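Local coordinates for protein thymine dioxygenase (Neurospora crassa, PDB 5C3Q) that binds 2-oxoglutarate and thymine beside a metal ion and probably oxidises the methyl group of thymine as an iron-dependent dioxygenase, at residues F20-F23 and T29-L32; E33-I38 and M166-V171. All blocks are in the same frame, centred on the assembly; numbering follows the deposited sequence.

Interaction 1 of 2, residues F20-F23 and T29-L32; sequences FSKF and TLKL
The backbone carbonyl of F23 is wrapped by the side chain of K31, which lays three successive methylenes against it. CE of K31 comes nearest, 3.1 Å from F23 O, with CD and CG of K31 barely farther from the same oxygen. This is a tight corner between two consecutive helices, where the short helix 21-25 is followed after two residues by helix 28-44 in the N-terminal part of this double-stranded beta-helix dioxygenase, and the CA atoms of F23 and K31 lie 4.4 Å apart. K31 leaves its backbone with CG anti to the backbone N (chi1 -165°), then bends at chi3 (-49°), and that bend curls the chain round the oxygen. K31 NZ lies 3.5 Å from F23 O at a poor angle for bonding; the ammonium group instead makes a weak hydrogen bond to the next carbonyl, that of L24. Cutting K31 back to an alanine would probably leave F23 O without its methylene cover and take away the weak bond to L24 O, so that the end of the short helix is held less firmly. The F23 ring meets K31 as well, and the two side chains cross at about a right angle. F23 CD1 is 3.8 Å from K31 CG, and K31 O sits at the ring edge, in its plane. Beyond K31, the aromatic side chain reaches T34, A35 and A168. A second, apolar patch lies between K22 and L30. The extended K22 chain runs past the leucine fork, touching it with its aliphatic part: CB of K22 is 3.9 Å from L30 CD2, and farther out K22 CD meets L30 CD1 at 4.1 Å.

Interaction 2 of 2, residues E33-I38 and M166-V171; sequences ETAKAI and MRAIAV
Helices 33-38 and 166-171 cross nearly at right angles (-99°), their axes only 7.7 Å apart, with A35 facing A168 at the closest point and 4.7 Å between their CA atoms. Such an approach depends on small side chains. Both methyl groups point toward the opposite helix, yet the two CB atoms stay 4.5 Å apart, and A35 CB sits nearer the backbone, 3.3 Å from A168 O. On one flank of this pair V171 leans in: its CG1, set anti to the backbone N (chi1 171°), lies 3.6 Å from A35 CB, so the alanine methyl packs against both a carbonyl oxygen and a valine branch. This is a close, near-perpendicular helix crossing made possible by small residues, on the periphery of the double-stranded beta-helix fold, away from the metal and substrate pocket, and it joins an N-terminal helix to the long helix 147-173. I38, one turn on from A35, packs on the A168 methyl. Its CG1 arm is anti to the carbonyl carbon (chi1 -71°) and carries I38 CD1 to within 3.7 Å of A168 CB, while elsewhere I38 packs on I18 of strand 13-19. From the short helix 21-25, the side chain of F23 covers the crossing, packing on both A35 and A168.

How the interactions relate
Interaction 1 closes before interaction 2 opens along the chain, and their centres are about 8 Å apart on the same side of the chain's centre. Both use helix 28-44: its first turns meet the short helix 21-25, and the following turns cross helix 147-173. The F23 ring connects them directly, F23 CZ lying 3.4 Å from A168 N, and L32 adds a second bridge through CD1, packed on V171 O. Three helices thus meet in one cluster at the edge of the fold, which ties the N-terminal segment, brought in by strand 13-19, to a helix from far later in the sequence.

Interaction 1 of 2, residues F20-F23 and T29-L32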
ATOM      1  N   PHE A  20      -1.528  18.135  -3.466  1.00 23.94           N
ATOM      2  CA  PHE A  20      -2.813  17.847  -2.830  1.00 23.76           C
ATOM      3  C   PHE A  20      -3.420  19.059  -2.121  1.00 24.18           C
ATOM      4  O   PHE A  20      -4.642  19.158  -1.999  1.00 24.00           O
ATOM      5  CB  PHE A  20      -2.686  16.670  -1.859  1.00 23.43           C
ATOM      6  CG  PHE A  20      -4.004  16.048  -1.493  1.00 23.25           C
ATOM      7  CD1 PHE A  20      -4.787  15.442  -2.463  1.00 23.08           C
ATOM      8  CD2 PHE A  20      -4.459  16.062  -0.185  1.00 23.48           C
ATOM      9  CE1 PHE A  20      -6.004  14.862  -2.137  1.00 22.99           C
ATOM     10  CE2 PHE A  20      -5.675  15.487   0.147  1.00 23.49           C
ATOM     11  CZ  PHE A  20      -6.446  14.884  -0.827  1.00 22.96           C
ATOM     12  N   SER A  21      -2.573  19.984  -1.669  1.00 25.01           N
ATOM     13  CA  SER A  21      -3.047  21.192  -0.998  1.00 26.01           C
ATOM     14  C   SER A  21      -3.964  22.013  -1.914  1.00 26.76           C
ATOM     15  O   SER A  21      -4.838  22.734  -1.441  1.00 27.00           O
ATOM     16  CB  SER A  21      -1.870  22.047  -0.508  1.00 26.58           C
ATOM     17  OG  SER A  21      -1.244  22.741  -1.574  1.00 27.15           O
ATOM     18  N   LYS A  22      -3.767  21.890  -3.224  1.00 27.21           N
ATOM     19  CA  LYS A  22      -4.616  22.581  -4.195  1.00 28.26           C
ATOM     20  C   LYS A  22      -6.040  22.001  -4.273  1.00 28.16           C
ATOM     21  O   LYS A  22      -6.977  22.723  -4.612  1.00 28.77           O
ATOM     22  CB  LYS A  22      -3.936  22.613  -5.566  1.00 28.78           C
ATOM     23  CG  LYS A  22      -2.654  23.442  -5.542  1.00 29.94           C
ATOM     24  CD  LYS A  22      -1.970  23.537  -6.897  1.00 30.70           C
ATOM     25  CE  LYS A  22      -0.884  24.608  -6.867  1.00 31.93           C
ATOM     26  NZ  LYS A  22      -0.189  24.766  -8.173  1.00 32.85           N
ATOM     27  N   PHE A  23      -6.210  20.717  -3.953  1.00 27.59           N
ATOM     28  CA  PHE A  23      -7.559  20.151  -3.804  1.00 27.67           C
ATOM     29  C   PHE A  23      -8.200  20.616  -2.494  1.00 28.77           C
ATOM     30  O   PHE A  23      -9.382  20.951  -2.459  1.00 28.36           O
ATOM     31  CB  PHE A  23      -7.556  18.619  -3.857  1.00 26.82           C
ATOM     32  CG  PHE A  23      -8.897  18.007  -3.545  1.00 26.73           C
ATOM     33  CD1 PHE A  23      -9.940  18.089  -4.459  1.00 26.89           C
ATOM     34  CD2 PHE A  23      -9.131  17.383  -2.325  1.00 26.90           C
ATOM     35  CE1 PHE A  23     -11.185  17.547  -4.170  1.00 27.26           C
ATOM     36  CE2 PHE A  23     -10.371  16.832  -2.031  1.00 26.94           C
ATOM     37  CZ  PHE A  23     -11.401  16.914  -2.954  1.00 27.04           C
ATOM     38  N   THR A  29     -12.378  26.323  -9.081  1.00 37.56           N
ATOM     39  CA  THR A  29     -11.786  25.908 -10.355  1.00 36.55           C
ATOM     40  C   THR A  29     -10.551  25.032 -10.125  1.00 34.92           C
ATOM     41  O   THR A  29     -10.438  23.951 -10.700  1.00 34.07           O
ATOM     42  CB  THR A  29     -11.388  27.117 -11.226  1.00 37.21           C
ATOM     43  OG1 THR A  29     -12.525  27.969 -11.416  1.00 37.68           O
ATOM     44  CG2 THR A  29     -10.871  26.658 -12.593  1.00 37.08           C
ATOM     45  N   LEU A  30      -9.638  25.505  -9.282  1.00 34.13           N
ATOM     46  CA  LEU A  30      -8.411  24.768  -8.977  1.00 33.64           C
ATOM     47  C   LEU A  30      -8.694  23.422  -8.303  1.00 32.60           C
ATOM     48  O   LEU A  30      -8.012  22.430  -8.566  1.00 30.58           O
ATOM     49  CB  LEU A  30      -7.504  25.613  -8.082  1.00 34.23           C
ATOM     50  CG  LEU A  30      -6.135  25.031  -7.727  1.00 34.22           C
ATOM     51  CD1 LEU A  30      -5.295  24.796  -8.974  1.00 34.22           C
ATOM     52  CD2 LEU A  30      -5.411  25.963  -6.766  1.00 34.95           C
ATOM     53  N   LYS A  31      -9.693  23.413  -7.424  1.00 32.79           N
ATOM     54  CA  LYS A  31     -10.129  22.208  -6.721  1.00 32.54           C
ATOM     55  C   LYS A  31     -10.573  21.123  -7.698  1.00 31.43           C
ATOM     56  O   LYS A  31     -10.141  19.972  -7.604  1.00 29.79           O
ATOM     57  CB  LYS A  31     -11.291  22.557  -5.793  1.00 34.21           C
ATOM     58  CG  LYS A  31     -11.621  21.500  -4.753  1.00 35.14           C
ATOM     59  CD  LYS A  31     -12.224  22.108  -3.488  1.00 36.60           C
ATOM     60  CE  LYS A  31     -11.399  23.284  -2.975  1.00 37.93           C
ATOM     61  NZ  LYS A  31     -11.515  23.535  -1.514  1.00 39.05           N
ATOM     62  N   LEU A  32     -11.440  21.509  -8.631  1.00 31.40           N
ATOM     63  CA  LEU A  32     -11.939  20.600  -9.658  1.00 31.08           C
ATOM     64  C   LEU A  32     -10.828  20.137 -10.598  1.00 30.03           C
ATOM     65  O   LEU A  32     -10.740  18.950 -10.921  1.00 28.55           O
ATOM     66  CB  LEU A  32     -13.060  21.262 -10.464  1.00 32.51           C
ATOM     67  CG  LEU A  32     -13.730  20.383 -11.526  1.00 33.12           C
ATOM     68  CD1 LEU A  32     -14.396  19.166 -10.897  1.00 33.21           C
ATOM     69  CD2 LEU A  32     -14.743  21.187 -12.321  1.00 34.33           C
TER

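Interaction 2 of 2, residues E33-I38 and M166-V171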
ATOM      1  N   GLU A  33      -9.982  21.067 -11.036  1.00 29.76           N
ATOM      2  CA  GLU A  33      -8.842  20.718 -11.890  1.00 29.65           C
ATOM      3  C   GLU A  33      -7.967  19.661 -11.214  1.00 27.41           C
ATOM      4  O   GLU A  33      -7.540  18.694 -11.843  1.00 26.41           O
ATOM      5  CB  GLU A  33      -7.993  21.953 -12.212  1.00 31.78           C
ATOM      6  CG  GLU A  33      -6.821  21.672 -13.148  1.00 33.48           C
ATOM      7  CD  GLU A  33      -5.944  22.891 -13.397  1.00 36.23           C
ATOM      8  OE1 GLU A  33      -5.676  23.194 -14.580  1.00 38.69           O
ATOM      9  OE2 GLU A  33      -5.520  23.549 -12.418  1.00 37.51           O
ATOM     10  N   THR A  34      -7.699  19.860  -9.929  1.00 25.99           N
ATOM     11  CA  THR A  34      -6.840  18.959  -9.173  1.00 24.60           C
ATOM     12  C   THR A  34      -7.506  17.589  -8.984  1.00 23.62           C
ATOM     13  O   THR A  34      -6.860  16.555  -9.132  1.00 22.91           O
ATOM     14  CB  THR A  34      -6.470  19.575  -7.808  1.00 24.37           C
ATOM     15  OG1 THR A  34      -5.890  20.870  -8.017  1.00 24.55           O
ATOM     16  CG2 THR A  34      -5.472  18.707  -7.071  1.00 24.02           C
ATOM     17  N   ALA A  35      -8.795  17.594  -8.660  1.00 23.34           N
ATOM     18  CA  ALA A  35      -9.555  16.359  -8.490  1.00 23.04           C
ATOM     19  C   ALA A  35      -9.576  15.541  -9.782  1.00 22.95           C
ATOM     20  O   ALA A  35      -9.386  14.323  -9.755  1.00 22.21           O
ATOM     21  CB  ALA A  35     -10.971  16.668  -8.034  1.00 23.33           C
ATOM     22  N   LYS A  36      -9.803  16.217 -10.909  1.00 23.58           N
ATOM     23  CA  LYS A  36      -9.778  15.566 -12.222  1.00 23.89           C
ATOM     24  C   LYS A  36      -8.412  14.969 -12.553  1.00 23.05           C
ATOM     25  O   LYS A  36      -8.337  13.905 -13.172  1.00 22.73           O
ATOM     26  CB  LYS A  36     -10.197  16.545 -13.327  1.00 25.36           C
ATOM     27  CG  LYS A  36     -11.684  16.857 -13.343  1.00 26.52           C
ATOM     28  CD  LYS A  36     -12.014  17.927 -14.371  1.00 28.12           C
ATOM     29  CE  LYS A  36     -13.512  18.131 -14.496  1.00 29.23           C
ATOM     30  NZ  LYS A  36     -13.847  19.130 -15.544  1.00 30.74           N
ATOM     31  N   ALA A  37      -7.339  15.654 -12.151  1.00 22.71           N
ATOM     32  CA  ALA A  37      -5.977  15.160 -12.381  1.00 22.55           C
ATOM     33  C   ALA A  37      -5.708  13.896 -11.563  1.00 21.86           C
ATOM     34  O   ALA A  37      -5.106  12.942 -12.059  1.00 21.63           O
ATOM     35  CB  ALA A  37      -4.952  16.235 -12.041  1.00 22.87           C
ATOM     36  N   ILE A  38      -6.155  13.906 -10.309  1.00 21.22           N
ATOM     37  CA  ILE A  38      -6.062  12.740  -9.434  1.00 20.88           C
ATOM     38  C   ILE A  38      -6.817  11.561 -10.050  1.00 20.45           C
ATOM     39  O   ILE A  38      -6.263  10.476 -10.197  1.00 20.43           O
ATOM     40  CB  ILE A  38      -6.598  13.058  -8.020  1.00 20.74           C
ATOM     41  CG1 ILE A  38      -5.629  14.003  -7.296  1.00 21.04           C
ATOM     42  CG2 ILE A  38      -6.804  11.787  -7.206  1.00 20.64           C
ATOM     43  CD1 ILE A  38      -6.202  14.673  -6.062  1.00 21.22           C
ATOM     44  N   MET A 166     -10.555   9.968  -1.461  1.00 20.65           N
ATOM     45  CA  MET A 166     -11.820   9.471  -2.012  1.00 20.64           C
ATOM     46  C   MET A 166     -12.742  10.632  -2.395  1.00 21.15           C
ATOM     47  O   MET A 166     -13.433  10.562  -3.414  1.00 20.80           O
ATOM     48  CB  MET A 166     -12.525   8.524  -1.037  1.00 20.82           C
ATOM     49  CG  MET A 166     -11.775   7.227  -0.741  1.00 20.76           C
ATOM     50  SD  MET A 166     -11.085   6.343  -2.161  1.00 20.80           S
ATOM     51  CE  MET A 166     -12.559   5.780  -3.004  1.00 21.29           C
ATOM     52  N   ARG A 167     -12.732  11.704  -1.600  1.00 21.50           N
ATOM     53  CA  ARG A 167     -13.474  12.919  -1.954  1.00 22.11           C
ATOM     54  C   ARG A 167     -12.973  13.512  -3.271  1.00 21.53           C
ATOM     55  O   ARG A 167     -13.775  13.934  -4.094  1.00 22.19           O
ATOM     56  CB  ARG A 167     -13.400  13.966  -0.839  1.00 22.99           C
ATOM     57  CG  ARG A 167     -14.299  13.647   0.335  1.00 23.92           C
ATOM     58  CD  ARG A 167     -14.116  14.616   1.490  1.00 24.92           C
ATOM     59  NE  ARG A 167     -14.920  14.199   2.633  1.00 25.78           N
ATOM     60  CZ  ARG A 167     -14.896  14.768   3.836  1.00 27.01           C
ATOM     61  NH1 ARG A 167     -14.100  15.801   4.086  1.00 27.11           N
ATOM     62  NH2 ARG A 167     -15.679  14.296   4.800  1.00 27.91           N
ATOM     63  N   ALA A 168     -11.656  13.534  -3.471  1.00 20.62           N
ATOM     64  CA  ALA A 168     -11.084  13.995  -4.744  1.00 20.61           C
ATOM     65  C   ALA A 168     -11.541  13.123  -5.908  1.00 20.33           C
ATOM     66  O   ALA A 168     -11.873  13.628  -6.975  1.00 20.64           O
ATOM     67  CB  ALA A 168      -9.566  14.027  -4.678  1.00 20.47           C
ATOM     68  N   ILE A 169     -11.561  11.811  -5.698  1.00 19.94           N
ATOM     69  CA  ILE A 169     -12.069  10.892  -6.710  1.00 19.80           C
ATOM     70  C   ILE A 169     -13.533  11.205  -7.049  1.00 20.26           C
ATOM     71  O   ILE A 169     -13.904  11.241  -8.219  1.00 20.50           O
ATOM     72  CB  ILE A 169     -11.898   9.425  -6.274  1.00 19.30           C
ATOM     73  CG1 ILE A 169     -10.413   9.043  -6.343  1.00 19.06           C
ATOM     74  CG2 ILE A 169     -12.738   8.500  -7.139  1.00 19.35           C
ATOM     75  CD1 ILE A 169     -10.076   7.716  -5.704  1.00 18.96           C
ATOM     76  N   ALA A 170     -14.354  11.428  -6.028  1.00 20.87           N
ATOM     77  CA  ALA A 170     -15.777  11.726  -6.229  1.00 21.72           C
ATOM     78  C   ALA A 170     -15.971  13.039  -6.981  1.00 22.37           C
ATOM     79  O   ALA A 170     -16.762  13.112  -7.926  1.00 22.74           O
ATOM     80  CB  ALA A 170     -16.505  11.771  -4.893  1.00 22.04           C
ATOM     81  N   VAL A 171     -15.234  14.067  -6.569  1.00 22.61           N
ATOM     82  CA  VAL A 171     -15.304  15.368  -7.229  1.00 23.45           C
ATOM     83  C   VAL A 171     -14.850  15.231  -8.683  1.00 23.45           C
ATOM     84  O   VAL A 171     -15.457  15.805  -9.579  1.00 23.91           O
ATOM     85  CB  VAL A 171     -14.473  16.438  -6.479  1.00 23.75           C
ATOM     86  CG1 VAL A 171     -14.370  17.725  -7.290  1.00 24.60           C
ATOM     87  CG2 VAL A 171     -15.103  16.731  -5.122  1.00 24.07           C
TER